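Local coordinates for beta-hydroxyacid dehydrogenase, 3-hydroxyisobutyrate dehydrogenase (PDB 6GRL), which probably uses NADPH to reduce imines to amines, as an S-selective imine reductase related to the beta-hydroxyacid dehydrogenases, at residues 32-37 against 141-146; 38-41 against 45-48; 207-212 against 266-271. All blocks are in the same frame, centred on the assembly; numbering follows the deposited sequence. Where two conformers were deposited one is given.

Contact 1 of 3, residues 32-37 against 141-146; sequences GSAIAR and PDVGTS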
loop_
_atom_site.group_PDB
_atom_site.type_symbol
_atom_site.label_atom_id
_atom_site.label_comp_id
_atom_site.label_asym_id
_atom_site.label_seq_id
_atom_site.Cartn_x
_atom_site.Cartn_y
_atom_site.Cartn_z
ATOM N N GLY A 32 -9.336 -12.405 -4.389
ATOM C CA GLY A 32 -10.499 -12.805 -3.610
ATOM C C GLY A 32 -10.602 -14.308 -3.434
ATOM O O GLY A 32 -10.984 -14.793 -2.366
ATOM N N SER A 33 -10.261 -15.067 -4.479
ATOM C CA SER A 33 -10.264 -16.522 -4.366
ATOM C C SER A 33 -9.202 -16.999 -3.385
ATOM O O SER A 33 -9.442 -17.931 -2.608
ATOM C CB SER A 33 -10.047 -17.162 -5.738
ATOM O OG SER A 33 -11.131 -16.889 -6.608
ATOM N N ALA A 34 -8.022 -16.372 -3.406
ATOM C CA ALA A 34 -6.965 -16.752 -2.474
ATOM C C ALA A 34 -7.353 -16.426 -1.038
ATOM O O ALA A 34 -7.017 -17.174 -0.113
ATOM C CB ALA A 34 -5.658 -16.054 -2.850
ATOM N N ILE A 35 -8.061 -15.315 -0.835
ATOM C CA ILE A 35 -8.528 -14.965 0.502
ATOM C C ILE A 35 -9.592 -15.953 0.966
ATOM O O ILE A 35 -9.557 -16.439 2.104
ATOM C CB ILE A 35 -9.046 -13.516 0.520
ATOM C CG1 ILE A 35 -7.872 -12.544 0.384
ATOM C CG2 ILE A 35 -9.841 -13.240 1.789
ATOM C CD1 ILE A 35 -8.274 -11.153 -0.028
ATOM N N ALA A 36 -10.551 -16.267 0.092
ATOM C CA ALA A 36 -11.578 -17.242 0.444
ATOM C C ALA A 36 -10.964 -18.604 0.742
ATOM O O ALA A 36 -11.375 -19.282 1.690
ATOM C CB ALA A 36 -12.609 -17.350 -0.680
ATOM N N ARG A 37 -9.972 -19.015 -0.055
ATOM C CA ARG A 37 -9.288 -20.281 0.195
ATOM C C ARG A 37 -8.640 -20.294 1.572
ATOM O O ARG A 37 -8.727 -21.290 2.299
ATOM C CB ARG A 37 -8.235 -20.538 -0.883
ATOM C CG ARG A 37 -8.773 -21.126 -2.173
ATOM C CD ARG A 37 -7.652 -21.758 -2.989
ATOM N NE ARG A 37 -6.575 -20.810 -3.262
ATOM C CZ ARG A 37 -6.549 -19.992 -4.309
ATOM N NH1 ARG A 37 -7.542 -20.004 -5.187
ATOM N NH2 ARG A 37 -5.530 -19.160 -4.479
ATOM N N PRO A 141 -1.014 -16.016 -4.770
ATOM C CA PRO A 141 -0.466 -17.324 -4.362
ATOM C C PRO A 141 0.225 -17.311 -3.008
ATOM O O PRO A 141 0.454 -18.387 -2.441
ATOM C CB PRO A 141 0.523 -17.659 -5.487
ATOM C CG PRO A 141 0.011 -16.929 -6.656
ATOM C CD PRO A 141 -0.503 -15.638 -6.102
ATOM N N ASP A 142 0.558 -16.141 -2.466
ATOM C CA ASP A 142 1.254 -16.043 -1.192
ATOM C C ASP A 142 0.332 -15.673 -0.037
ATOM O O ASP A 142 0.816 -15.457 1.079
ATOM C CB ASP A 142 2.397 -15.029 -1.293
ATOM C CG ASP A 142 3.482 -15.470 -2.253
ATOM O OD1 ASP A 142 3.626 -16.692 -2.468
ATOM O OD2 ASP A 142 4.192 -14.595 -2.791
ATOM N N VAL A 143 -0.980 -15.589 -0.275
ATOM C CA VAL A 143 -1.909 -15.271 0.801
ATOM C C VAL A 143 -1.862 -16.373 1.851
ATOM O O VAL A 143 -1.805 -17.568 1.530
ATOM C CB VAL A 143 -3.330 -15.075 0.246
ATOM C CG1 VAL A 143 -4.347 -14.971 1.379
ATOM C CG2 VAL A 143 -3.384 -13.835 -0.628
ATOM N N GLY A 144 -1.870 -15.970 3.119
ATOM C CA GLY A 144 -1.752 -16.904 4.217
ATOM C C GLY A 144 -0.335 -17.243 4.616
ATOM O O GLY A 144 -0.143 -18.116 5.471
ATOM N N THR A 145 0.660 -16.595 4.021
ATOM C CA THR A 145 2.065 -16.823 4.331
ATOM C C THR A 145 2.718 -15.507 4.743
ATOM O O THR A 145 2.093 -14.443 4.732
ATOM C CB THR A 145 2.808 -17.432 3.136
ATOM O OG1 THR A 145 3.120 -16.403 2.190
ATOM C CG2 THR A 145 1.961 -18.501 2.456
ATOM N N SER A 146 4.001 -15.590 5.098
ATOM C CA SER A 146 4.760 -14.417 5.514
ATOM C C SER A 146 5.143 -13.509 4.354
ATOM O O SER A 146 5.747 -12.458 4.593
ATOM C CB SER A 146 6.020 -14.852 6.263
ATOM O OG SER A 146 5.690 -15.566 7.442
#
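V143 faces helix 30-41 with both methyls, one set over A34 and the other over the backbone that leads to I35. With chi1 at 171°, CG1 lies anti to the backbone N and CG2 beside that N, an orientation in which the two methyls touch A34 separately, CG2 at its CB and CG1 at its carbonyl. V143 CG2 approaches A34 CB at 3.9 Å, an apolar contact between two side chains that point at each other. V143 CG1 sits 3.8 Å from A34 O and is also 4.4 Å from I35 CG1; the isoleucine starts away from the loop and gives just this long side-chain contact. The same valine touches M31 and A38, about one helical turn before and after A34 and I35. On the loop side, D142 to T145 form a type II beta turn with V143 at its second position. Two donors of T145 meet D142 O: OG1 at 2.7 Å, tilted 20° from the carbonyl plane, and the backbone N at 3.2 Å. G144 fills the third position with phi 87°, and its backbone also bonds to L169. A GxGxxG-like pattern runs into the helix, with G32 as its last glycine, consistent with the dinucleotide-binding helix of a Rossmann-type domain.

Contact 2 of 3, residues 38-41 against 45-48; sequences AFVE and RTTV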
loop_
_atom_site.group_PDB
_atom_site.type_symbol
_atom_site.label_atom_id
_atom_site.label_comp_id
_atom_site.label_asym_id
_atom_site.label_seq_id
_atom_site.Cartn_x
_atom_site.Cartn_y
_atom_site.Cartn_z
ATOM N N ALA A 38 -7.982 -19.194 1.947
ATOM C CA ALA A 38 -7.313 -19.137 3.242
ATOM C C ALA A 38 -8.306 -19.308 4.384
ATOM O O ALA A 38 -8.020 -20.004 5.366
ATOM C CB ALA A 38 -6.552 -17.819 3.384
ATOM N N PHE A 39 -9.483 -18.689 4.270
ATOM C CA PHE A 39 -10.494 -18.833 5.313
ATOM C C PHE A 39 -11.060 -20.248 5.342
ATOM O O PHE A 39 -11.284 -20.809 6.421
ATOM C CB PHE A 39 -11.607 -17.805 5.109
ATOM C CG PHE A 39 -11.210 -16.402 5.478
ATOM C CD1 PHE A 39 -10.421 -16.159 6.590
ATOM C CD2 PHE A 39 -11.624 -15.326 4.709
ATOM C CE1 PHE A 39 -10.055 -14.869 6.933
ATOM C CE2 PHE A 39 -11.261 -14.032 5.045
ATOM C CZ PHE A 39 -10.476 -13.805 6.159
ATOM N N VAL A 40 -11.289 -20.844 4.168
ATOM C CA VAL A 40 -11.798 -22.214 4.112
ATOM C C VAL A 40 -10.823 -23.170 4.786
ATOM O O VAL A 40 -11.217 -24.027 5.586
ATOM C CB VAL A 40 -12.072 -22.627 2.654
ATOM C CG1 VAL A 40 -12.309 -24.127 2.561
ATOM C CG2 VAL A 40 -13.259 -21.862 2.094
ATOM N N GLU A 41 -9.532 -23.026 4.480
ATOM C CA GLU A 41 -8.519 -23.919 5.033
ATOM C C GLU A 41 -8.349 -23.749 6.538
ATOM O O GLU A 41 -7.824 -24.656 7.193
ATOM C CB GLU A 41 -7.182 -23.692 4.326
ATOM C CG GLU A 41 -7.209 -24.019 2.840
ATOM C CD GLU A 41 -5.967 -23.543 2.110
ATOM O OE1 GLU A 41 -5.073 -22.964 2.762
ATOM O OE2 GLU A 41 -5.893 -23.738 0.878
ATOM N N ARG A 45 -16.610 -21.400 8.305
ATOM C CA ARG A 45 -17.768 -21.603 7.438
ATOM C C ARG A 45 -17.819 -20.433 6.467
ATOM O O ARG A 45 -18.308 -19.352 6.800
ATOM C CB ARG A 45 -19.051 -21.706 8.256
ATOM C CG ARG A 45 -20.307 -21.855 7.411
ATOM C CD ARG A 45 -21.532 -22.115 8.274
ATOM N NE ARG A 45 -21.957 -20.919 8.999
ATOM C CZ ARG A 45 -22.720 -19.960 8.484
ATOM N NH1 ARG A 45 -23.147 -20.049 7.232
ATOM N NH2 ARG A 45 -23.055 -18.910 9.222
ATOM N N THR A 46 -17.293 -20.641 5.265
ATOM C CA THR A 46 -17.069 -19.568 4.307
ATOM C C THR A 46 -18.138 -19.572 3.225
ATOM O O THR A 46 -18.377 -20.599 2.580
ATOM C CB THR A 46 -15.680 -19.703 3.683
ATOM O OG1 THR A 46 -14.702 -19.793 4.727
ATOM C CG2 THR A 46 -15.363 -18.506 2.799
ATOM N N THR A 47 -18.776 -18.421 3.032
ATOM C CA THR A 47 -19.761 -18.219 1.980
ATOM C C THR A 47 -19.192 -17.244 0.960
ATOM O O THR A 47 -18.709 -16.168 1.327
ATOM C CB THR A 47 -21.077 -17.689 2.552
ATOM O OG1 THR A 47 -21.569 -18.609 3.535
ATOM C CG2 THR A 47 -22.113 -17.524 1.446
ATOM N N VAL A 48 -19.238 -17.621 -0.314
ATOM C CA VAL A 48 -18.606 -16.836 -1.366
ATOM C C VAL A 48 -19.652 -16.393 -2.379
ATOM O O VAL A 48 -20.688 -17.040 -2.566
ATOM C CB VAL A 48 -17.471 -17.618 -2.065
ATOM C CG1 VAL A 48 -16.378 -17.980 -1.069
ATOM C CG2 VAL A 48 -18.015 -18.867 -2.749
#
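Three first torsions set this contact: chi1 of -53° at T46 puts OG1 beside its own backbone N and CG2 anti to it, chi1 of 168° at V40 leaves CG2 beside the backbone N, and chi1 of -74° at F39 swings the ring off while CB stays close to the strand. The segments belong to the beta-alpha-beta unit made of strand 23-26, helix 30-41 and strand 46-49, within a Rossmann-type domain, and they flank the short turn by which the chain returns from helix to sheet. T46 is the one strand residue with substantial contact, and its side chain points at the helix and meets that of V40 at about a right angle. V40 CG2 lies 3.6 Å from T46 CB, while T46 CG2 is 4.0 Å from the same methyl. The phenylalanine adds its CB, 3.7 Å from T46 OG1; its ring continues to V23 and V25 of strand 23-26 and makes an edge-to-face contact with H44. Thus F39 spans from the threonine to the neighbouring strand, and V40 also reaches A64. Strand 46-49 is itself held between two parallel neighbours: R45 and T47 bond through their backbones to V23, T46 and V48 to S65. The polar end of T46 is satisfied within the turn, where OG1 hydrogen-bonds to H44 O. That hydroxyl oxygen also lies 3.6 Å from V40 N, a van der Waals approach to the helix backbone.

Contact 3 of 3, residues 207-212 against 266-271; sequences VHAEGV and ESLGVE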
loop_
_atom_site.group_PDB
_atom_site.type_symbol
_atom_site.label_atom_id
_atom_site.label_comp_id
_atom_site.label_asym_id
_atom_site.label_seq_id
_atom_site.Cartn_x
_atom_site.Cartn_y
_atom_site.Cartn_z
ATOM N N VAL A 207 24.508 5.936 -17.966
ATOM C CA VAL A 207 25.623 5.013 -18.161
ATOM C C VAL A 207 25.605 4.423 -19.564
ATOM O O VAL A 207 26.659 4.071 -20.107
ATOM C CB VAL A 207 25.618 3.911 -17.085
ATOM C CG1 VAL A 207 25.667 4.526 -15.703
ATOM C CG2 VAL A 207 24.402 3.009 -17.232
ATOM N N HIS A 208 24.425 4.303 -20.177
ATOM C CA HIS A 208 24.362 3.791 -21.542
ATOM C C HIS A 208 25.016 4.757 -22.520
ATOM O O HIS A 208 25.715 4.333 -23.448
ATOM C CB HIS A 208 22.913 3.518 -21.941
ATOM C CG HIS A 208 22.772 2.873 -23.284
ATOM N ND1 HIS A 208 22.563 3.595 -24.439
ATOM C CD2 HIS A 208 22.825 1.573 -23.658
ATOM C CE1 HIS A 208 22.484 2.768 -25.465
ATOM N NE2 HIS A 208 22.640 1.535 -25.019
ATOM N N ALA A 209 24.803 6.062 -22.326
ATOM C CA ALA A 209 25.449 7.055 -23.174
ATOM C C ALA A 209 26.962 7.047 -23.015
ATOM O O ALA A 209 27.671 7.543 -23.898
ATOM C CB ALA A 209 24.899 8.448 -22.864
ATOM N N GLU A 210 27.471 6.496 -21.914
ATOM C CA GLU A 210 28.903 6.404 -21.671
ATOM C C GLU A 210 29.492 5.063 -22.093
ATOM O O GLU A 210 30.696 4.853 -21.919
ATOM C CB GLU A 210 29.200 6.647 -20.187
ATOM C CG GLU A 210 29.048 8.093 -19.732
ATOM C CD GLU A 210 30.211 8.973 -20.160
ATOM O OE1 GLU A 210 31.151 8.459 -20.801
ATOM O OE2 GLU A 210 30.196 10.178 -19.831
ATOM N N GLY A 211 28.680 4.159 -22.633
ATOM C CA GLY A 211 29.169 2.869 -23.078
ATOM C C GLY A 211 29.201 1.789 -22.024
ATOM O O GLY A 211 29.873 0.770 -22.223
ATOM N N VAL A 212 28.501 1.974 -20.910
ATOM C CA VAL A 212 28.475 0.999 -19.826
ATOM C C VAL A 212 27.352 0.005 -20.080
ATOM O O VAL A 212 26.249 0.382 -20.494
ATOM C CB VAL A 212 28.300 1.702 -18.466
ATOM C CG1 VAL A 212 28.244 0.684 -17.336
ATOM C CG2 VAL A 212 29.422 2.701 -18.237
ATOM N N GLU A 266 23.734 16.156 -18.650
ATOM C CA GLU A 266 23.241 17.019 -19.718
ATOM C C GLU A 266 24.211 17.071 -20.890
ATOM O O GLU A 266 23.786 17.265 -22.035
ATOM C CB GLU A 266 22.964 18.422 -19.177
ATOM C CG GLU A 266 21.677 18.511 -18.369
ATOM C CD GLU A 266 21.314 19.932 -17.984
ATOM O OE1 GLU A 266 22.178 20.827 -18.107
ATOM O OE2 GLU A 266 20.159 20.151 -17.561
ATOM N N SER A 267 25.511 16.892 -20.633
ATOM C CA SER A 267 26.478 16.798 -21.720
ATOM C C SER A 267 26.285 15.533 -22.546
ATOM O O SER A 267 26.780 15.462 -23.675
ATOM C CB SER A 267 27.905 16.847 -21.169
ATOM O OG SER A 267 28.238 15.641 -20.503
ATOM N N LEU A 268 25.583 14.540 -22.004
ATOM C CA LEU A 268 25.245 13.320 -22.721
ATOM C C LEU A 268 23.860 13.375 -23.348
ATOM O O LEU A 268 23.456 12.416 -24.012
ATOM C CB LEU A 268 25.331 12.116 -21.778
ATOM C CG LEU A 268 26.683 11.852 -21.112
ATOM C CD1 LEU A 268 26.518 10.887 -19.950
ATOM C CD2 LEU A 268 27.684 11.310 -22.120
ATOM N N GLY A 269 23.127 14.469 -23.155
ATOM C CA GLY A 269 21.780 14.578 -23.671
ATOM C C GLY A 269 20.718 13.921 -22.821
ATOM O O GLY A 269 19.599 13.720 -23.304
ATOM N N VAL A 270 21.031 13.580 -21.574
ATOM C CA VAL A 270 20.094 12.918 -20.676
ATOM C C VAL A 270 19.384 13.971 -19.836
ATOM O O VAL A 270 19.949 15.019 -19.505
ATOM C CB VAL A 270 20.828 11.877 -19.802
ATOM C CG1 VAL A 270 19.878 11.218 -18.808
ATOM C CG2 VAL A 270 21.486 10.824 -20.681
ATOM N N GLU A 271 18.123 13.697 -19.503
ATOM C CA GLU A 271 17.329 14.591 -18.671
ATOM C C GLU A 271 18.002 14.828 -17.321
ATOM O O GLU A 271 18.897 14.091 -16.897
ATOM C CB GLU A 271 15.932 14.012 -18.448
ATOM C CG GLU A 271 15.925 12.790 -17.536
ATOM C CD GLU A 271 15.660 13.140 -16.083
ATOM O OE1 GLU A 271 14.734 13.935 -15.817
ATOM O OE2 GLU A 271 16.397 12.637 -15.209
#
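L268 meets A209 and E210 at the place where two helices end side by side. A209 CB is 3.8 Å from L268 CB, each bond from the backbone aimed at the other segment. Farther out along the leucine, E210 crosses at about a right angle and touches both methyls: its OE2 lies 3.6 Å from L268 CD2, and its CG is 3.8 Å from L268 CD1. A bend at chi2 (-76°) brings the carboxylate to the leucine although the first bond does not aim there. The same OE2 accepts a hydrogen bond from H264 NE2, on helix 251-267, which helps hold the carboxylate beside the leucine. Behind these groups, each chain leaves its helix through a Schellman motif, at G211 and G269, where the positive phi (87° and 82°) suits glycine. In the first, V212 N bonds to V207 O at 2.9 Å and G211 N to H208 O at 3.1 Å. L268 and V270 further rest on V206 of helix 181-209. The direct contact is therefore carried by apolar carbons and by the CG and a carboxylate oxygen of E210, whose OE2 is hydrogen-bonded by H264 of the helix that L268 follows; if H264 is protonated, its charge would probably strengthen that hold.

In the fold
Contacts 1 and 2 are buried and share helix 30-41: one packs a loop against its middle, the other packs strand 46-49 against its last turn. Their centres are 11 Å apart, and they touch directly, A36 CB reaching V48 CG1 at 3.8 Å. Contact 2 is nested within the chain loop closed by contact 1, and both lie in the Rossmann-type, probably NADP-binding domain. Contact 3 belongs to the C-terminal helical region, about 44 Å from contact 1 and 55 Å from contact 2 between centres, and lies at the surface. The buried pair relies mostly on small apolar groups, with a carbonyl and a threonine hydroxyl at their edges, whereas the surface contact adds a carboxylate oxygen set against leucine methyls.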